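PDB 6FIG: receptor-like protein kinase ANXUR1 from Arabidopsis thaliana, which is a plant receptor kinase whose malectin-like ectodomain probably perceives extracellular signals at the pollen-tube surface during reproduction. Local coordinates for residues Q238-S243 against G325-K330; G195-G200 against T210-A215; R73-L78 against I159-L164; A55-A60 against S83-L88; L78-S83 against L122-S127. All blocks are in the same frame, centred on the assembly; numbering follows the deposited sequence. Where two conformers were deposited one is given.

Contact 1. Residues Q238-S243 against G325-K330; sequences QNMPVS and GIPMYK
Loop 238-243 passes beside the start of strand 327-336 with no backbone hydrogen bond between them, and the CA atoms of Met240 and Met328 stay 7.3 Å apart, so side chains make the contact. Met240 does most of the bridging. Its CG lies opposite the backbone N (chi1 -167°) and the chain runs straight to the sulfur, then bends at chi3 (80°), which sends SD and CE to different partners. SD comes to the rim of the Tyr329 ring, close to the ring plane, 3.7 Å from Tyr329 CD1; measured to the ring centroid the sulfur is 5.0 Å away, 84° off the normal. The methyl CE instead rests on the proline ring, 3.9 Å from Pro327 CG. Tyr250 of helix 247-250 packs against both Met240 and Pro327, and Tyr329 also receives Arg283 in a cation-pi contact.

At the other end Gln238 lays its amide group against the tip of Ile326. Ile326 CD1 is almost equally far from Gln238 NE2 (3.5 Å) and Gln238 OE1 (3.6 Å), a van der Waals contact between an exposed glutamine and a buried isoleucine. Further along the loop, Pro241 and Val242 pack on Asp134 of the second subunit. The centre of this contact is an edge-on Met-aromatic pair, through which a connecting loop is laid over a strand of the malectin-like beta fold.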
# COMPACT_ATOMS: atom_id res chain seq x y z
N GLN A 238 -16.39 -14.50 -0.08
CA GLN A 238 -17.50 -14.41 -1.06
C GLN A 238 -17.64 -12.96 -1.59
O GLN A 238 -16.68 -12.44 -2.13
CB GLN A 238 -18.81 -14.97 -0.50
CG GLN A 238 -18.77 -16.45 -0.21
CD GLN A 238 -20.15 -17.03 0.12
OE1 GLN A 238 -20.98 -16.38 0.77
NE2 GLN A 238 -20.39 -18.25 -0.33
N ASN A 239 -18.79 -12.30 -1.42
CA ASN A 239 -18.95 -10.94 -1.93
C ASN A 239 -18.78 -9.89 -0.83
O ASN A 239 -18.96 -8.71 -1.12
CB ASN A 239 -20.30 -10.73 -2.64
CG ASN A 239 -20.46 -11.62 -3.86
OD1 ASN A 239 -19.55 -11.73 -4.68
ND2 ASN A 239 -21.62 -12.23 -4.00
N MET A 240 -18.41 -10.28 0.38
CA MET A 240 -18.04 -9.27 1.39
C MET A 240 -16.68 -8.67 1.05
O MET A 240 -15.71 -9.41 0.82
CB MET A 240 -17.95 -9.85 2.79
CG MET A 240 -17.89 -8.75 3.84
SD MET A 240 -17.73 -9.30 5.53
CE MET A 240 -15.98 -9.66 5.70
N PRO A 241 -16.57 -7.32 1.04
CA PRO A 241 -15.28 -6.74 0.71
C PRO A 241 -14.19 -7.10 1.70
O PRO A 241 -14.40 -7.05 2.90
CB PRO A 241 -15.55 -5.21 0.75
CG PRO A 241 -17.02 -5.11 0.47
CD PRO A 241 -17.62 -6.29 1.16
N VAL A 242 -13.00 -7.44 1.19
CA VAL A 242 -11.88 -7.76 2.08
C VAL A 242 -11.47 -6.56 2.92
O VAL A 242 -10.94 -6.73 4.00
CB VAL A 242 -10.64 -8.38 1.36
CG1 VAL A 242 -11.03 -9.68 0.66
CG2 VAL A 242 -9.95 -7.42 0.45
N SER A 243 -11.75 -5.33 2.43
CA SER A 243 -11.49 -4.11 3.20
C SER A 243 -12.26 -4.01 4.51
O SER A 243 -11.90 -3.21 5.38
CB SER A 243 -11.80 -2.85 2.39
OG SER A 243 -11.01 -2.78 1.24
N GLY A 325 -16.35 -20.94 7.80
CA GLY A 325 -15.29 -20.19 7.14
C GLY A 325 -15.72 -18.95 6.38
O GLY A 325 -14.85 -18.23 5.91
N ILE A 326 -17.01 -18.66 6.29
CA ILE A 326 -17.48 -17.42 5.64
C ILE A 326 -17.57 -16.33 6.71
O ILE A 326 -18.27 -16.51 7.72
CB ILE A 326 -18.85 -17.61 4.94
CG1 ILE A 326 -18.71 -18.60 3.77
CG2 ILE A 326 -19.42 -16.29 4.44
CD1 ILE A 326 -20.01 -18.99 3.11
N PRO A 327 -16.87 -15.20 6.51
CA PRO A 327 -16.90 -14.11 7.46
C PRO A 327 -18.13 -13.23 7.22
O PRO A 327 -18.71 -13.23 6.13
CB PRO A 327 -15.62 -13.33 7.14
CG PRO A 327 -15.49 -13.50 5.66
CD PRO A 327 -16.00 -14.89 5.36
N MET A 328 -18.49 -12.47 8.24
CA MET A 328 -19.59 -11.52 8.14
C MET A 328 -19.47 -10.50 9.24
O MET A 328 -18.67 -10.64 10.17
CB MET A 328 -20.94 -12.24 8.28
CG MET A 328 -21.07 -12.93 9.62
SD MET A 328 -22.76 -13.39 10.08
CE MET A 328 -23.45 -11.78 10.44
N TYR A 329 -20.32 -9.49 9.15
CA TYR A 329 -20.49 -8.57 10.25
C TYR A 329 -21.95 -8.17 10.35
O TYR A 329 -22.72 -8.32 9.39
CB TYR A 329 -19.58 -7.34 10.07
CG TYR A 329 -19.97 -6.50 8.89
CD1 TYR A 329 -19.48 -6.79 7.63
CD2 TYR A 329 -20.85 -5.43 9.04
CE1 TYR A 329 -19.85 -6.05 6.53
CE2 TYR A 329 -21.23 -4.67 7.94
CZ TYR A 329 -20.70 -4.97 6.69
OH TYR A 329 -21.05 -4.26 5.56
N LYS A 330 -22.31 -7.67 11.52
CA LYS A 330 -23.62 -7.08 11.70
C LYS A 330 -23.47 -5.78 12.45
O LYS A 330 -22.76 -5.72 13.44
CB LYS A 330 -24.55 -7.99 12.47
CG LYS A 330 -26.01 -7.55 12.28
CD LYS A 330 -26.95 -8.74 12.16
CE LYS A 330 -28.34 -8.30 11.73
NZ LYS A 330 -29.07 -7.55 12.78

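Contact 2. Residues G195-G200 against T210-A215; sequences GQDIPG and TWYNDA
Ile198 and Trp211, whose burial in the contact is equal and the greatest, form a single antiparallel, hydrogen-bonded pair. Ile198 N donates to Trp211 O at 2.7 Å, and Trp211 N returns a bond to Ile198 O at 2.9 Å. Their side chains run next to each other in the same direction, Ile198 CB 3.9 Å from Trp211 CB, toward Ile249 of helix 247-250; the indole NE1 is held by Asp203.

Asp197 adds a side-chain link. With CG turned away from its carbonyl carbon (chi1 -68°), the carboxylate reaches across, and OD1 accepts Asn213 N at 2.8 Å, the donor arriving nearly in line with the C-O bond. Asn213 answers with its amide: ND2 donates to Gly195 O at 2.6 Å, almost straight and in the plane of the amide, although it meets that carbonyl from 41° above its plane. Asn213 OD1 accepts Ala215 N in an Asx turn, which fixes the amide from its other end. A water joins Gly200 N to Thr210 OG1.

The Asp197 carboxylate and the Asn213 side-chain amide thus extend a pairing that the backbone makes at one bridge alone, up to Gly195, which lies about 5 Å from the calcium ion whose site includes Asn192 and Val193.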
# COMPACT_ATOMS: atom_id res chain seq x y z
N GLY A 195 -7.90 -12.54 19.81
CA GLY A 195 -6.64 -12.65 19.09
C GLY A 195 -5.67 -11.56 19.47
O GLY A 195 -6.01 -10.64 20.22
N GLN A 196 -4.46 -11.67 18.94
CA GLN A 196 -3.39 -10.71 19.22
C GLN A 196 -3.63 -9.42 18.44
O GLN A 196 -4.35 -9.39 17.45
CB GLN A 196 -2.03 -11.29 18.83
CG GLN A 196 -1.62 -12.50 19.66
CD GLN A 196 -0.27 -13.08 19.24
OE1 GLN A 196 -0.19 -14.25 18.84
NE2 GLN A 196 0.78 -12.28 19.34
N ASP A 197 -3.00 -8.34 18.91
CA ASP A 197 -3.00 -7.10 18.17
C ASP A 197 -2.61 -7.36 16.71
O ASP A 197 -1.64 -8.08 16.43
CB ASP A 197 -1.99 -6.09 18.72
CG ASP A 197 -2.33 -5.55 20.12
OD1 ASP A 197 -3.43 -5.78 20.67
OD2 ASP A 197 -1.44 -4.87 20.68
N ILE A 198 -3.35 -6.74 15.80
CA ILE A 198 -3.00 -6.73 14.39
C ILE A 198 -2.48 -5.32 14.07
O ILE A 198 -3.28 -4.37 14.15
CB ILE A 198 -4.22 -7.02 13.49
CG1 ILE A 198 -4.84 -8.37 13.84
CG2 ILE A 198 -3.81 -6.99 12.03
CD1 ILE A 198 -6.15 -8.64 13.13
N PRO A 199 -1.19 -5.18 13.71
CA PRO A 199 -0.63 -3.87 13.37
C PRO A 199 -1.19 -3.38 12.03
O PRO A 199 -1.64 -4.19 11.21
CB PRO A 199 0.87 -4.13 13.26
CG PRO A 199 0.94 -5.54 12.80
CD PRO A 199 -0.22 -6.26 13.43
N GLY A 200 -1.16 -2.07 11.83
CA GLY A 200 -1.65 -1.47 10.59
C GLY A 200 -1.03 -2.05 9.32
O GLY A 200 -1.69 -2.21 8.30
N THR A 210 -5.23 -0.43 13.11
CA THR A 210 -4.74 -1.33 14.12
C THR A 210 -5.93 -2.01 14.79
O THR A 210 -6.88 -1.34 15.16
CB THR A 210 -3.91 -0.58 15.17
OG1 THR A 210 -2.83 0.07 14.49
CG2 THR A 210 -3.32 -1.52 16.18
N TRP A 211 -5.87 -3.33 14.93
CA TRP A 211 -6.94 -4.09 15.62
C TRP A 211 -6.36 -4.60 16.94
O TRP A 211 -5.40 -5.36 16.95
CB TRP A 211 -7.45 -5.23 14.76
CG TRP A 211 -7.95 -4.84 13.41
CD1 TRP A 211 -7.19 -4.44 12.32
CD2 TRP A 211 -9.32 -4.76 12.99
NE1 TRP A 211 -8.02 -4.15 11.26
CE2 TRP A 211 -9.32 -4.33 11.65
CE3 TRP A 211 -10.55 -5.04 13.62
CZ2 TRP A 211 -10.50 -4.16 10.94
CZ3 TRP A 211 -11.70 -4.88 12.91
CH2 TRP A 211 -11.67 -4.45 11.58
N TYR A 212 -6.91 -4.17 18.07
CA TYR A 212 -6.31 -4.45 19.37
C TYR A 212 -6.97 -5.64 20.05
O TYR A 212 -8.18 -5.87 19.91
CB TYR A 212 -6.47 -3.24 20.27
CG TYR A 212 -5.74 -2.01 19.77
CD1 TYR A 212 -4.43 -1.79 20.13
CD2 TYR A 212 -6.37 -1.09 18.94
CE1 TYR A 212 -3.75 -0.65 19.67
CE2 TYR A 212 -5.71 0.05 18.49
CZ TYR A 212 -4.41 0.25 18.85
OH TYR A 212 -3.76 1.37 18.38
N ASN A 213 -6.18 -6.37 20.83
CA ASN A 213 -6.75 -7.44 21.63
C ASN A 213 -7.86 -6.91 22.55
O ASN A 213 -7.78 -5.78 23.06
CB ASN A 213 -5.67 -8.15 22.43
CG ASN A 213 -6.24 -9.23 23.34
OD1 ASN A 213 -6.40 -8.99 24.52
ND2 ASN A 213 -6.59 -10.39 22.78
N ASP A 214 -8.92 -7.71 22.72
CA ASP A 214 -10.11 -7.28 23.45
C ASP A 214 -10.08 -7.48 24.96
O ASP A 214 -10.95 -6.98 25.66
CB ASP A 214 -11.36 -7.96 22.89
CG ASP A 214 -11.40 -9.43 23.21
OD1 ASP A 214 -10.37 -10.12 22.96
OD2 ASP A 214 -12.44 -9.90 23.73
N ALA A 215 -9.10 -8.22 25.48
CA ALA A 215 -9.08 -8.62 26.89
C ALA A 215 -9.25 -7.46 27.89
O ALA A 215 -9.96 -7.62 28.88
CB ALA A 215 -7.83 -9.41 27.21
O HOH W 1 -0.11 -0.52 14.11

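Contact 3. Residues R73-L78 against I159-L164; sequences RHLLRL and IQMPEL
The Arg73 guanidinium meets Glu163 at its edge: NE donates to OE1 at 2.8 Å, with the oxygen exactly in the guanidinium plane. The carboxylate stands nearly upright to that plane (86°), and its oxygen is approached from 41° above its own plane. Arg77 is used differently, since one face of its guanidinium carries the methyl of Ile159, with Ile159 CD1 3.5 Å from Arg77 NH1, while its charge is met by Glu125 and Glu157. At the edge of the His74 ring a water lies in plane, 2.7 Å from His74 NE2, and donates to Gln160 OE1.

On the face of Leu75, Ile159 and Met161, the aliphatic part of Arg73 joins an apolar patch. Met161 CG sits between the backbone N and carbonyl carbon (chi1 68°), which sets it alongside the Arg73 chain, with Met161 CG 3.6 Å from Arg73 CG. The chain runs on straight to the sulfur, which crosses Leu75 at about a right angle, Met161 SD lying 3.5 Å from Leu75 CG. Antiparallel pairing of Leu75 with Ile159 holds the backbones.

Strand 73-80 runs between strands 122-128 and 151-161. Leu76 and Leu78 pack on Ala99 and Val97 of strand 95-99 of a separate antiparallel sheet, and Lys69 of the second subunit bonds to Gln160 O.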
# COMPACT_ATOMS: atom_id res chain seq x y z
N ARG A 73 -14.94 8.73 0.37
CA ARG A 73 -14.83 8.77 1.82
C ARG A 73 -13.35 8.71 2.20
O ARG A 73 -12.54 8.15 1.45
CB ARG A 73 -15.61 7.56 2.37
CG ARG A 73 -15.59 7.37 3.86
CD ARG A 73 -16.58 6.33 4.34
NE ARG A 73 -17.96 6.82 4.36
CZ ARG A 73 -18.50 7.56 5.33
NH1 ARG A 73 -17.80 7.96 6.37
NH2 ARG A 73 -19.78 7.92 5.22
N HIS A 74 -13.01 9.35 3.33
CA HIS A 74 -11.63 9.35 3.84
C HIS A 74 -11.53 9.00 5.28
O HIS A 74 -12.39 9.38 6.09
CB HIS A 74 -10.99 10.72 3.63
CG HIS A 74 -10.83 11.05 2.20
ND1 HIS A 74 -11.87 11.56 1.45
CD2 HIS A 74 -9.79 10.87 1.35
CE1 HIS A 74 -11.47 11.67 0.19
NE2 HIS A 74 -10.22 11.25 0.11
N LEU A 75 -10.47 8.27 5.62
CA LEU A 75 -10.01 8.21 6.99
C LEU A 75 -9.11 9.40 7.26
O LEU A 75 -8.25 9.75 6.43
CB LEU A 75 -9.20 6.95 7.27
CG LEU A 75 -9.90 5.66 7.44
CD1 LEU A 75 -8.92 4.51 7.65
CD2 LEU A 75 -10.93 5.68 8.57
N LEU A 76 -9.32 10.04 8.40
CA LEU A 76 -8.46 11.11 8.89
C LEU A 76 -7.98 10.69 10.24
O LEU A 76 -8.80 10.37 11.13
CB LEU A 76 -9.22 12.43 8.98
CG LEU A 76 -8.53 13.57 9.73
CD1 LEU A 76 -7.30 14.06 8.97
CD2 LEU A 76 -9.48 14.74 9.93
N ARG A 77 -6.67 10.67 10.45
CA ARG A 77 -6.10 10.42 11.74
C ARG A 77 -5.29 11.61 12.23
O ARG A 77 -4.54 12.20 11.45
CB ARG A 77 -5.16 9.22 11.74
CG ARG A 77 -5.88 7.93 11.45
CD ARG A 77 -4.93 6.77 11.39
NE ARG A 77 -5.66 5.57 11.00
CZ ARG A 77 -5.22 4.64 10.17
NH1 ARG A 77 -4.03 4.70 9.59
NH2 ARG A 77 -6.01 3.61 9.87
N LEU A 78 -5.44 11.90 13.51
CA LEU A 78 -4.71 12.97 14.17
C LEU A 78 -3.93 12.34 15.32
O LEU A 78 -4.51 11.66 16.18
CB LEU A 78 -5.67 14.02 14.71
CG LEU A 78 -6.61 14.63 13.67
CD1 LEU A 78 -7.56 15.59 14.32
CD2 LEU A 78 -5.85 15.33 12.55
N ILE A 159 -6.45 9.20 4.23
CA ILE A 159 -6.43 7.93 3.51
C ILE A 159 -7.78 7.76 2.84
O ILE A 159 -8.80 7.66 3.54
CB ILE A 159 -6.20 6.77 4.48
CG1 ILE A 159 -4.87 6.93 5.26
CG2 ILE A 159 -6.22 5.43 3.76
CD1 ILE A 159 -4.84 6.20 6.58
N GLN A 160 -7.81 7.69 1.53
CA GLN A 160 -9.04 7.37 0.80
C GLN A 160 -9.51 5.96 1.19
O GLN A 160 -8.69 5.04 1.26
CB GLN A 160 -8.82 7.43 -0.70
CG GLN A 160 -10.11 7.41 -1.48
CD GLN A 160 -9.89 7.50 -2.96
OE1 GLN A 160 -9.38 8.51 -3.47
NE2 GLN A 160 -10.29 6.45 -3.68
N MET A 161 -10.81 5.78 1.45
CA MET A 161 -11.33 4.48 1.87
C MET A 161 -12.62 4.18 1.15
O MET A 161 -13.31 5.07 0.72
CB MET A 161 -11.51 4.39 3.38
CG MET A 161 -12.60 5.28 3.91
SD MET A 161 -12.88 5.08 5.65
CE MET A 161 -13.71 3.50 5.70
N PRO A 162 -12.94 2.89 0.99
CA PRO A 162 -14.24 2.55 0.43
C PRO A 162 -15.42 2.91 1.37
O PRO A 162 -15.24 3.22 2.56
CB PRO A 162 -14.17 1.00 0.27
CG PRO A 162 -12.73 0.65 0.43
CD PRO A 162 -12.14 1.70 1.33
N GLU A 163 -16.61 2.87 0.79
CA GLU A 163 -17.83 3.09 1.56
C GLU A 163 -18.18 1.84 2.35
O GLU A 163 -18.96 1.01 1.91
CB GLU A 163 -18.97 3.49 0.63
CG GLU A 163 -18.74 4.83 -0.04
CD GLU A 163 -18.92 6.03 0.87
OE1 GLU A 163 -19.27 5.90 2.06
OE2 GLU A 163 -18.71 7.15 0.35
N LEU A 164 -17.59 1.73 3.53
CA LEU A 164 -17.71 0.51 4.32
C LEU A 164 -18.88 0.57 5.29
O LEU A 164 -19.05 -0.37 6.07
CB LEU A 164 -16.42 0.25 5.08
CG LEU A 164 -15.24 -0.07 4.15
CD1 LEU A 164 -14.02 -0.34 5.02
CD2 LEU A 164 -15.53 -1.23 3.23
O HOH W 2 -15.13 6.17 -0.97
O HOH W 3 -8.87 11.06 -2.23

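Contact 4. Residues A55-A60 against S83-L88; sequences ARIFTA and STYTGL
Tyr85 holds its ring on the side of its own backbone N (chi1 -65°), turned so that one face meets Ala55 CB, while Ile57 CG1 points away from its carbonyl carbon (chi1 -49°) and the chain folds at chi2 (-62°), carrying CD1 to the base of the aromatic side chain. Ile57 CD1 lies 3.6 Å from Tyr85 CB. Two residues back along the strand, the methyl of Ala55 sits over the ring in a CH-pi contact, displaced toward the rim at Tyr85 CE1 (3.7 Å); Ala55 CB is 4.0 Å from the Tyr85 ring centroid.

The tyrosine opens a type I' beta turn, Tyr85 to Leu88, closed by a backbone bond from Leu88 N to Tyr85 O (2.9 Å). This turn lies in the loop between strands 73-80 and 95-99 of the malectin-like fold, and it presents Leu88 to strand 54-58. There Ile57 and Leu88 run alongside one another, pointing contrary ways, with Ile57 CG2 3.8 Å from Leu88 CD1.

Ala37 of the adjacent strand 35-38 touches both Ile57 and Tyr85. The phenol oxygen of Tyr85 is bonded to Tyr81 O and to ND2 of Asn154, a residue of the calcium site that also includes Thr54.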
# COMPACT_ATOMS: atom_id res chain seq x y z
N ALA A 55 6.45 18.05 16.67
CA ALA A 55 5.14 18.66 16.57
C ALA A 55 5.23 19.96 15.84
O ALA A 55 6.30 20.53 15.68
CB ALA A 55 4.55 18.87 17.97
N ARG A 56 4.07 20.41 15.37
CA ARG A 56 3.90 21.79 14.97
C ARG A 56 3.03 22.43 16.05
O ARG A 56 2.06 21.83 16.50
CB ARG A 56 3.21 21.86 13.61
CG ARG A 56 3.15 23.27 13.06
CD ARG A 56 2.75 23.31 11.61
NE ARG A 56 3.78 22.74 10.74
CZ ARG A 56 4.91 23.33 10.37
NH1 ARG A 56 5.23 24.55 10.78
NH2 ARG A 56 5.73 22.66 9.56
N ILE A 57 3.37 23.66 16.43
CA ILE A 57 2.69 24.37 17.51
C ILE A 57 2.01 25.61 16.91
O ILE A 57 2.65 26.37 16.18
CB ILE A 57 3.69 24.84 18.59
CG1 ILE A 57 4.63 23.70 19.04
CG2 ILE A 57 2.94 25.41 19.80
CD1 ILE A 57 3.95 22.52 19.67
N PHE A 58 0.72 25.78 17.21
CA PHE A 58 -0.09 26.90 16.72
C PHE A 58 -0.53 27.76 17.90
O PHE A 58 -1.20 27.28 18.80
CB PHE A 58 -1.35 26.40 15.99
CG PHE A 58 -1.08 25.43 14.88
CD1 PHE A 58 -0.37 25.83 13.76
CD2 PHE A 58 -1.55 24.12 14.95
CE1 PHE A 58 -0.14 24.95 12.72
CE2 PHE A 58 -1.30 23.23 13.91
CZ PHE A 58 -0.59 23.65 12.80
N THR A 59 -0.17 29.04 17.88
CA THR A 59 -0.65 29.98 18.92
C THR A 59 -1.77 30.89 18.43
O THR A 59 -2.22 31.77 19.16
CB THR A 59 0.51 30.80 19.50
OG1 THR A 59 1.11 31.56 18.45
CG2 THR A 59 1.54 29.88 20.11
N ALA A 60 -2.20 30.66 17.20
CA ALA A 60 -3.38 31.30 16.62
C ALA A 60 -3.89 30.32 15.56
O ALA A 60 -3.23 29.32 15.27
CB ALA A 60 -3.01 32.67 16.03
N SER A 83 3.51 16.86 25.65
CA SER A 83 4.83 17.02 26.26
C SER A 83 5.15 18.51 26.30
O SER A 83 4.33 19.33 25.89
CB SER A 83 5.90 16.28 25.45
OG SER A 83 7.17 16.31 26.10
N THR A 84 6.32 18.86 26.80
CA THR A 84 6.74 20.26 26.80
C THR A 84 7.36 20.56 25.43
O THR A 84 8.33 19.94 25.03
CB THR A 84 7.71 20.57 27.95
OG1 THR A 84 7.07 20.25 29.18
CG2 THR A 84 8.10 22.05 27.96
N TYR A 85 6.74 21.50 24.72
CA TYR A 85 7.22 21.98 23.44
C TYR A 85 7.53 23.46 23.58
O TYR A 85 6.68 24.22 24.07
CB TYR A 85 6.14 21.81 22.40
CG TYR A 85 5.78 20.36 22.13
CD1 TYR A 85 6.65 19.54 21.41
CD2 TYR A 85 4.58 19.84 22.55
CE1 TYR A 85 6.34 18.22 21.14
CE2 TYR A 85 4.24 18.51 22.28
CZ TYR A 85 5.12 17.71 21.58
OH TYR A 85 4.77 16.40 21.30
N THR A 86 8.74 23.85 23.17
CA THR A 86 9.20 25.26 23.16
C THR A 86 8.91 26.01 24.46
O THR A 86 8.50 27.18 24.45
CB THR A 86 8.65 26.00 21.92
OG1 THR A 86 7.21 25.98 21.91
CG2 THR A 86 9.12 25.30 20.65
N GLY A 87 9.11 25.33 25.59
CA GLY A 87 8.87 25.89 26.92
C GLY A 87 7.42 26.09 27.34
O GLY A 87 7.17 26.60 28.43
N LEU A 88 6.45 25.68 26.51
CA LEU A 88 5.04 25.90 26.83
C LEU A 88 4.55 24.82 27.79
O LEU A 88 5.06 23.72 27.79
CB LEU A 88 4.18 25.90 25.56
CG LEU A 88 4.44 27.01 24.54
CD1 LEU A 88 3.64 26.76 23.28
CD2 LEU A 88 4.11 28.38 25.14

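Contact 5. Residues L78-S83 against L122-S127; sequences LYFYPS and LVKEYS
Phe80 and Leu122 pack side by side, Phe80 CB 4.4 Å from Leu122 CB, and with Leu78 they form the buried apolar centre of this contact. They lie on one face of a pair of antiparallel strands, 73-80 and 122-128, neighbours in the beta-sheet core of the malectin-like fold. On the same face Leu78 CD1 lies 4.2 Å from Tyr126 CE2, and Phe80 also packs against Phe108 of strand 102-108. Lys124 belongs to this layer only through its aliphatic part: its CG comes to the edge of the phenyl ring, 4.0 Å from Phe80 CE2, and the chain folds at chi2, carrying NZ off from the ring. Leu78 with Lys124 and Phe80 with Leu122 each exchange two backbone hydrogen bonds, including Leu78 N to Lys124 O at 2.9 Å.

On the other face Val123 covers the Tyr79 ring, its methyl CG1 centred over one side, 4.0 Å from the Tyr79 centroid and 11° off the normal, while Val123 CG2 touches Tyr79 CD2 at 3.7 Å. The two side chains project the same way from a non-hydrogen-bonded pair. A chi1 of -174° swings CG1 to the far side from the valine nitrogen and brings it above the ring. Trp22 meets the same ring edge-to-face. At the polar margin Tyr79 OH is hydrogen-bonded to OE1 of Glu157, the same carboxylate oxygen that Arg77 NH1 engages.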
# COMPACT_ATOMS: atom_id res chain seq x y z
N LEU A 78 -5.44 11.90 13.51
CA LEU A 78 -4.71 12.97 14.17
C LEU A 78 -3.93 12.34 15.32
O LEU A 78 -4.51 11.66 16.18
CB LEU A 78 -5.67 14.02 14.71
CG LEU A 78 -6.61 14.63 13.67
CD1 LEU A 78 -7.56 15.59 14.32
CD2 LEU A 78 -5.85 15.33 12.55
N TYR A 79 -2.61 12.55 15.32
CA TYR A 79 -1.69 11.97 16.31
C TYR A 79 -1.25 13.06 17.28
O TYR A 79 -0.77 14.11 16.84
CB TYR A 79 -0.45 11.39 15.63
CG TYR A 79 -0.70 10.17 14.75
CD1 TYR A 79 -1.41 10.25 13.56
CD2 TYR A 79 -0.20 8.92 15.13
CE1 TYR A 79 -1.64 9.13 12.77
CE2 TYR A 79 -0.40 7.79 14.34
CZ TYR A 79 -1.12 7.90 13.16
OH TYR A 79 -1.31 6.76 12.41
N PHE A 80 -1.36 12.78 18.57
CA PHE A 80 -0.98 13.71 19.61
C PHE A 80 -0.08 13.06 20.66
O PHE A 80 -0.36 11.95 21.13
CB PHE A 80 -2.22 14.23 20.31
CG PHE A 80 -3.19 14.92 19.41
CD1 PHE A 80 -2.94 16.20 18.95
CD2 PHE A 80 -4.38 14.29 19.01
CE1 PHE A 80 -3.85 16.84 18.13
CE2 PHE A 80 -5.29 14.93 18.19
CZ PHE A 80 -5.03 16.21 17.75
N TYR A 81 0.99 13.75 21.02
CA TYR A 81 1.90 13.34 22.09
C TYR A 81 2.09 14.54 23.03
O TYR A 81 2.94 15.38 22.77
CB TYR A 81 3.24 12.90 21.48
CG TYR A 81 4.27 12.52 22.52
CD1 TYR A 81 4.02 11.50 23.42
CD2 TYR A 81 5.50 13.17 22.58
CE1 TYR A 81 4.96 11.15 24.38
CE2 TYR A 81 6.45 12.83 23.53
CZ TYR A 81 6.18 11.81 24.43
OH TYR A 81 7.14 11.48 25.38
N PRO A 82 1.28 14.64 24.10
CA PRO A 82 1.45 15.78 25.00
C PRO A 82 2.80 15.74 25.70
O PRO A 82 3.18 14.71 26.26
CB PRO A 82 0.29 15.65 26.00
CG PRO A 82 -0.23 14.27 25.86
CD PRO A 82 0.13 13.79 24.49
N SER A 83 3.51 16.86 25.65
CA SER A 83 4.83 17.02 26.26
C SER A 83 5.15 18.51 26.30
O SER A 83 4.33 19.33 25.89
CB SER A 83 5.90 16.28 25.45
OG SER A 83 7.17 16.31 26.10
N LEU A 122 -2.05 9.68 21.79
CA LEU A 122 -3.43 9.47 21.29
C LEU A 122 -3.42 9.45 19.78
O LEU A 122 -2.69 10.22 19.16
CB LEU A 122 -4.36 10.61 21.71
CG LEU A 122 -4.45 10.98 23.18
CD1 LEU A 122 -5.21 12.28 23.37
CD2 LEU A 122 -5.09 9.87 24.00
N VAL A 123 -4.27 8.61 19.20
CA VAL A 123 -4.58 8.67 17.78
C VAL A 123 -6.10 8.79 17.67
O VAL A 123 -6.84 7.87 18.06
CB VAL A 123 -4.09 7.45 16.99
CG1 VAL A 123 -4.32 7.66 15.50
CG2 VAL A 123 -2.63 7.13 17.30
N LYS A 124 -6.57 9.92 17.19
CA LYS A 124 -7.98 10.14 16.93
C LYS A 124 -8.20 9.77 15.48
O LYS A 124 -7.48 10.22 14.61
CB LYS A 124 -8.38 11.60 17.15
CG LYS A 124 -8.13 12.15 18.55
CD LYS A 124 -9.11 11.62 19.56
CE LYS A 124 -8.96 12.43 20.85
NZ LYS A 124 -9.93 12.08 21.90
N GLU A 125 -9.21 8.94 15.18
CA GLU A 125 -9.47 8.51 13.83
C GLU A 125 -10.92 8.77 13.48
O GLU A 125 -11.83 8.41 14.28
CB GLU A 125 -9.17 7.02 13.67
CG GLU A 125 -9.43 6.49 12.27
CD GLU A 125 -9.20 5.00 12.15
OE1 GLU A 125 -10.19 4.28 12.31
OE2 GLU A 125 -8.07 4.55 11.87
N TYR A 126 -11.13 9.33 12.30
CA TYR A 126 -12.44 9.70 11.80
C TYR A 126 -12.62 9.14 10.41
O TYR A 126 -11.66 8.99 9.67
CB TYR A 126 -12.59 11.22 11.79
CG TYR A 126 -12.28 11.83 13.11
CD1 TYR A 126 -13.27 11.93 14.11
CD2 TYR A 126 -11.01 12.28 13.42
CE1 TYR A 126 -12.98 12.46 15.34
CE2 TYR A 126 -10.71 12.81 14.65
CZ TYR A 126 -11.69 12.90 15.62
OH TYR A 126 -11.40 13.39 16.85
N SER A 127 -13.87 8.86 10.04
CA SER A 127 -14.23 8.51 8.69
C SER A 127 -15.19 9.57 8.19
O SER A 127 -16.32 9.71 8.69
CB SER A 127 -14.87 7.13 8.57
OG SER A 127 -15.23 6.88 7.22

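How the contacts relate
From the N terminus, contact 4 closes the first loop, bringing the turn at 83-88 back to strand 54-58. Before it is complete, strand 73-80 has opened contacts 3 and 5, so contact 4 crosses both. Contact 5 is nested within contact 3: strand 73-80 pairs first with 122-128 and later with 151-161, sharing Leu78, and the two contacts also meet where Leu75 CD2 packs on Tyr126 O. Contact 2 follows in series as a short loop of its own beside strand 185-192. Contact 1 comes last, spanning residues 238 to 330, and touches contact 3 where Ser243 O packs on Leu164 CD1. Contacts 1 and 3 both reach the second subunit.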